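Local coordinates for ABC transporter, substrate binding protein (Polyamine) (Agrobacterium tumefaciens, PDB 4EUO) that binds gamma-aminobutyric acid selectively in the cleft between two lobes and probably delivers it to an ABC transporter in the inner membrane, at residues A[33-45]-A[53-65]. Numbering follows the deposited sequence.
Sequences LQDGPTDYGKLKA and TWDVVDVEGDYAA
This contact belongs to the alpha/beta core of a periplasmic binding protein fold and reaches the ligand pocket at Glu60: strands 32-35 and 56-60 flank strand 3-6, both parallel to it, and helix 40-48 packs beside them. Tyr40, at the start of that helix, meets Glu60, a residue of the gamma-amino-butanoic acid pocket. Tyr40 OH donates to Glu60 OE1 at 2.7 Å, reaching it from above the carboxylate plane, and accepts from Glu60 N, with an N-H...O angle of 165°. One oxygen thus ties down both the backbone and the carboxylate of a pocket residue, whose other oxygen, OE2, is hydrogen-bonded to Tyr135 OH. The Tyr40 ring lies in an offset stack on Tyr63, centroids 3.9 Å apart and planes only 6° from parallel, while Val59 CG1 sits at its edge. With CG anti to the backbone N (chi1 169°), the Tyr63 ring extends over the Tyr40 face, and a water links its hydroxyl to Tyr40 O. Both Leu43 methyls touch Tyr63 OH, and Leu43 CD1 also lies 4.1 Å from Val57 CG2. Thr38 OG1 donates to Asp58 O at 2.9 Å, pinning the loop after the cis peptide before Pro37 to the strand. The Trp54 indole packs against this loop and the first turn of the helix, with Lys42 CB touching CH2. On the pyrrole side of the ring, Trp54 NE1 donates in the ring plane to Asp35 OD2 at 2.8 Å, meeting the carboxylate from above its plane, and a water bridges that same oxygen to Thr53 OG1.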
loop_
_atom_site.group_PDB
_atom_site.type_symbol
_atom_site.label_atom_id
_atom_site.label_comp_id
_atom_site.label_asym_id
_atom_site.label_seq_id
_atom_site.Cartn_x
_atom_site.Cartn_y
_atom_site.Cartn_z
ATOM N N LEU A 33 14.525 -14.523 -5.404
ATOM C CA LEU A 33 13.599 -14.763 -6.490
ATOM C C LEU A 33 12.307 -13.971 -6.234
ATOM O O LEU A 33 11.927 -13.800 -5.077
ATOM C CB LEU A 33 13.278 -16.258 -6.602
ATOM C CG LEU A 33 14.478 -17.184 -6.855
ATOM C CD1 LEU A 33 14.027 -18.628 -6.891
ATOM C CD2 LEU A 33 15.213 -16.822 -8.145
ATOM N N GLN A 34 11.657 -13.516 -7.292
ATOM C CA GLN A 34 10.431 -12.724 -7.144
ATOM C C GLN A 34 9.207 -13.575 -7.334
ATOM O O GLN A 34 9.147 -14.371 -8.279
ATOM C CB GLN A 34 10.386 -11.573 -8.180
ATOM C CG GLN A 34 11.606 -10.649 -8.170
ATOM C CD GLN A 34 11.712 -9.907 -6.857
ATOM O OE1 GLN A 34 10.685 -9.505 -6.253
ATOM N NE2 GLN A 34 12.904 -9.810 -6.318
ATOM N N ASP A 35 8.188 -13.364 -6.510
ATOM C CA ASP A 35 6.914 -13.998 -6.709
ATOM C C ASP A 35 5.780 -13.055 -6.278
ATOM O O ASP A 35 6.008 -11.926 -5.825
ATOM C CB ASP A 35 6.821 -15.388 -6.028
ATOM C CG ASP A 35 5.736 -16.326 -6.586
ATOM O OD1 ASP A 35 5.108 -15.979 -7.605
ATOM O OD2 ASP A 35 5.498 -17.379 -5.976
ATOM N N GLY A 36 4.558 -13.515 -6.441
ATOM C CA GLY A 36 3.374 -12.759 -6.121
ATOM C C GLY A 36 2.364 -12.828 -7.249
ATOM O O GLY A 36 2.447 -13.711 -8.118
ATOM N N PRO A 37 1.410 -11.909 -7.268
ATOM C CA PRO A 37 1.252 -10.804 -6.305
ATOM C C PRO A 37 0.802 -11.254 -4.923
ATOM O O PRO A 37 0.127 -12.275 -4.756
ATOM C CB PRO A 37 0.207 -9.917 -6.979
ATOM C CG PRO A 37 -0.664 -10.929 -7.716
ATOM C CD PRO A 37 0.334 -11.906 -8.284
ATOM N N THR A 38 1.125 -10.445 -3.907
ATOM C CA THR A 38 0.687 -10.752 -2.561
ATOM C C THR A 38 -0.790 -11.049 -2.572
ATOM O O THR A 38 -1.592 -10.269 -3.097
ATOM C CB THR A 38 0.995 -9.603 -1.633
ATOM O OG1 THR A 38 2.421 -9.522 -1.597
ATOM C CG2 THR A 38 0.428 -9.807 -0.203
ATOM N N ASP A 39 -1.170 -12.148 -1.940
ATOM C CA ASP A 39 -2.542 -12.601 -1.883
ATOM C C ASP A 39 -2.688 -13.297 -0.550
ATOM O O ASP A 39 -1.988 -14.286 -0.300
ATOM C CB ASP A 39 -2.793 -13.537 -3.069
ATOM C CG ASP A 39 -4.201 -14.073 -3.162
ATOM O OD1 ASP A 39 -4.844 -13.861 -4.220
ATOM O OD2 ASP A 39 -4.668 -14.692 -2.187
ATOM N N TYR A 40 -3.574 -12.784 0.309
ATOM C CA TYR A 40 -3.681 -13.318 1.645
ATOM C C TYR A 40 -4.274 -14.710 1.680
ATOM O O TYR A 40 -3.900 -15.499 2.568
ATOM C CB TYR A 40 -4.443 -12.348 2.546
ATOM C CG TYR A 40 -3.869 -10.940 2.512
ATOM C CD1 TYR A 40 -2.497 -10.714 2.623
ATOM C CD2 TYR A 40 -4.703 -9.835 2.427
ATOM C CE1 TYR A 40 -1.968 -9.421 2.583
ATOM C CE2 TYR A 40 -4.195 -8.547 2.382
ATOM C CZ TYR A 40 -2.829 -8.345 2.472
ATOM O OH TYR A 40 -2.276 -7.096 2.410
ATOM N N GLY A 41 -5.133 -15.030 0.711
ATOM C CA GLY A 41 -5.687 -16.386 0.616
ATOM C C GLY A 41 -4.590 -17.381 0.260
ATOM O O GLY A 41 -4.521 -18.470 0.852
ATOM N N LYS A 42 -3.717 -17.025 -0.699
ATOM C CA LYS A 42 -2.594 -17.901 -1.066
ATOM C C LYS A 42 -1.588 -18.020 0.085
ATOM O O LYS A 42 -1.007 -19.100 0.276
ATOM C CB LYS A 42 -1.878 -17.423 -2.328
ATOM C CG LYS A 42 -2.753 -17.574 -3.570
ATOM C CD LYS A 42 -1.983 -17.245 -4.833
ATOM C CE LYS A 42 -2.886 -17.209 -6.043
ATOM N NZ LYS A 42 -2.141 -17.497 -7.299
ATOM N N LEU A 43 -1.372 -16.939 0.856
ATOM C CA LEU A 43 -0.455 -16.994 2.002
ATOM C C LEU A 43 -1.010 -17.996 3.003
ATOM O O LEU A 43 -0.296 -18.906 3.441
ATOM C CB LEU A 43 -0.321 -15.570 2.629
ATOM C CG LEU A 43 0.872 -15.362 3.577
ATOM C CD1 LEU A 43 1.237 -13.859 3.700
ATOM C CD2 LEU A 43 0.629 -15.967 4.959
ATOM N N LYS A 44 -2.279 -17.846 3.381
ATOM C CA LYS A 44 -2.888 -18.758 4.332
ATOM C C LYS A 44 -2.855 -20.200 3.782
ATOM O O LYS A 44 -2.547 -21.124 4.545
ATOM C CB LYS A 44 -4.333 -18.344 4.585
ATOM C CG LYS A 44 -5.105 -19.286 5.543
ATOM C CD LYS A 44 -6.571 -18.798 5.588
ATOM C CE LYS A 44 -7.562 -19.863 6.007
ATOM N NZ LYS A 44 -7.786 -19.856 7.476
ATOM N N ALA A 45 -3.159 -20.395 2.496
ATOM C CA ALA A 45 -3.147 -21.754 1.954
ATOM C C ALA A 45 -1.771 -22.403 2.056
ATOM O O ALA A 45 -1.683 -23.593 2.392
ATOM C CB ALA A 45 -3.629 -21.755 0.515
ATOM N N THR A 53 6.171 -21.139 0.243
ATOM C CA THR A 53 7.100 -20.867 -0.839
ATOM C C THR A 53 7.450 -19.380 -0.934
ATOM O O THR A 53 8.250 -18.998 -1.778
ATOM C CB THR A 53 6.576 -21.404 -2.153
ATOM O OG1 THR A 53 5.385 -20.723 -2.498
ATOM C CG2 THR A 53 6.358 -22.919 -2.110
ATOM N N TRP A 54 6.807 -18.541 -0.117
ATOM C CA TRP A 54 7.125 -17.103 -0.036
ATOM C C TRP A 54 7.827 -16.925 1.290
ATOM O O TRP A 54 7.229 -17.175 2.313
ATOM C CB TRP A 54 5.833 -16.283 -0.059
ATOM C CG TRP A 54 5.049 -16.307 -1.331
ATOM C CD1 TRP A 54 5.433 -16.814 -2.544
ATOM C CD2 TRP A 54 3.719 -15.790 -1.513
ATOM N NE1 TRP A 54 4.432 -16.617 -3.477
ATOM C CE2 TRP A 54 3.361 -16.014 -2.860
ATOM C CE3 TRP A 54 2.782 -15.186 -0.654
ATOM C CZ2 TRP A 54 2.112 -15.626 -3.378
ATOM C CZ3 TRP A 54 1.550 -14.789 -1.172
ATOM C CH2 TRP A 54 1.225 -15.016 -2.516
ATOM N N ASP A 55 9.091 -16.502 1.283
ATOM C CA ASP A 55 9.855 -16.352 2.530
ATOM C C ASP A 55 9.675 -14.990 3.201
ATOM O O ASP A 55 9.630 -14.902 4.417
ATOM C CB ASP A 55 11.335 -16.646 2.242
ATOM C CG ASP A 55 11.498 -18.045 1.691
ATOM O OD1 ASP A 55 11.014 -18.978 2.343
ATOM O OD2 ASP A 55 12.011 -18.174 0.570
ATOM N N VAL A 56 9.578 -13.956 2.373
ATOM C CA VAL A 56 9.310 -12.607 2.860
ATOM C C VAL A 56 8.188 -12.095 1.977
ATOM O O VAL A 56 8.241 -12.211 0.750
ATOM C CB VAL A 56 10.542 -11.688 2.798
ATOM C CG1 VAL A 56 10.156 -10.242 3.161
ATOM C CG2 VAL A 56 11.645 -12.192 3.747
ATOM N N VAL A 57 7.153 -11.544 2.621
ATOM C CA VAL A 57 6.023 -10.996 1.879
ATOM C C VAL A 57 5.814 -9.530 2.269
ATOM O O VAL A 57 5.797 -9.182 3.447
ATOM C CB VAL A 57 4.735 -11.802 2.153
ATOM C CG1 VAL A 57 3.583 -11.360 1.239
ATOM C CG2 VAL A 57 4.944 -13.320 1.977
ATOM N N ASP A 58 5.599 -8.707 1.254
ATOM C CA ASP A 58 5.199 -7.332 1.481
ATOM C C ASP A 58 3.653 -7.343 1.533
ATOM O O ASP A 58 2.977 -7.734 0.572
ATOM C CB ASP A 58 5.722 -6.477 0.330
ATOM C CG ASP A 58 5.371 -5.018 0.448
ATOM O OD1 ASP A 58 4.174 -4.714 0.613
ATOM O OD2 ASP A 58 6.288 -4.194 0.399
ATOM N N VAL A 59 3.124 -6.930 2.694
ATOM C CA VAL A 59 1.678 -6.955 2.934
ATOM C C VAL A 59 1.198 -5.588 3.388
ATOM O O VAL A 59 1.988 -4.737 3.775
ATOM C CB VAL A 59 1.313 -8.020 4.016
ATOM C CG1 VAL A 59 1.696 -9.423 3.572
ATOM C CG2 VAL A 59 1.944 -7.679 5.366
ATOM N N GLU A 60 -0.135 -5.410 3.442
ATOM C CA GLU A 60 -0.684 -4.193 4.023
ATOM C C GLU A 60 -0.529 -4.225 5.535
ATOM O O GLU A 60 -0.683 -5.300 6.154
ATOM C CB GLU A 60 -2.152 -4.049 3.606
ATOM C CG GLU A 60 -2.240 -3.652 2.128
ATOM C CD GLU A 60 -3.494 -4.109 1.404
ATOM O OE1 GLU A 60 -4.025 -5.198 1.700
ATOM O OE2 GLU A 60 -3.897 -3.402 0.458
ATOM N N GLY A 61 -0.279 -3.060 6.147
ATOM C CA GLY A 61 -0.016 -3.036 7.586
ATOM C C GLY A 61 -1.157 -3.503 8.466
ATOM O O GLY A 61 -0.909 -4.047 9.558
ATOM N N ASP A 62 -2.404 -3.300 8.046
ATOM C CA ASP A 62 -3.521 -3.760 8.873
ATOM C C ASP A 62 -3.598 -5.292 8.881
ATOM O O ASP A 62 -3.902 -5.897 9.910
ATOM C CB ASP A 62 -4.838 -3.130 8.414
ATOM C CG ASP A 62 -5.298 -3.616 7.061
ATOM O OD1 ASP A 62 -4.569 -3.372 6.063
ATOM O OD2 ASP A 62 -6.346 -4.272 7.002
ATOM N N TYR A 63 -3.306 -5.912 7.729
ATOM C CA TYR A 63 -3.218 -7.361 7.673
ATOM C C TYR A 63 -2.062 -7.833 8.576
ATOM O O TYR A 63 -2.257 -8.727 9.430
ATOM C CB TYR A 63 -2.996 -7.834 6.232
ATOM C CG TYR A 63 -2.647 -9.303 6.166
ATOM C CD1 TYR A 63 -3.644 -10.273 6.118
ATOM C CD2 TYR A 63 -1.313 -9.725 6.174
ATOM C CE1 TYR A 63 -3.322 -11.633 6.058
ATOM C CE2 TYR A 63 -0.983 -11.080 6.114
ATOM C CZ TYR A 63 -1.989 -12.017 6.058
ATOM O OH TYR A 63 -1.650 -13.352 5.986
ATOM N N ALA A 64 -0.865 -7.205 8.462
ATOM C CA ALA A 64 0.305 -7.627 9.267
ATOM C C ALA A 64 0.005 -7.600 10.745
ATOM O O ALA A 64 0.463 -8.503 11.473
ATOM C CB ALA A 64 1.464 -6.681 8.991
ATOM N N ALA A 65 -0.712 -6.571 11.226
ATOM C CA ALA A 65 -0.955 -6.382 12.647
ATOM C C ALA A 65 -1.922 -7.382 13.230
ATOM O O ALA A 65 -2.013 -7.473 14.466
ATOM C CB ALA A 65 -1.389 -4.950 12.934
HETATM O O HOH W 1 6.307 -19.627 -4.791
HETATM O O HOH W 2 -3.626 -14.928 5.263
#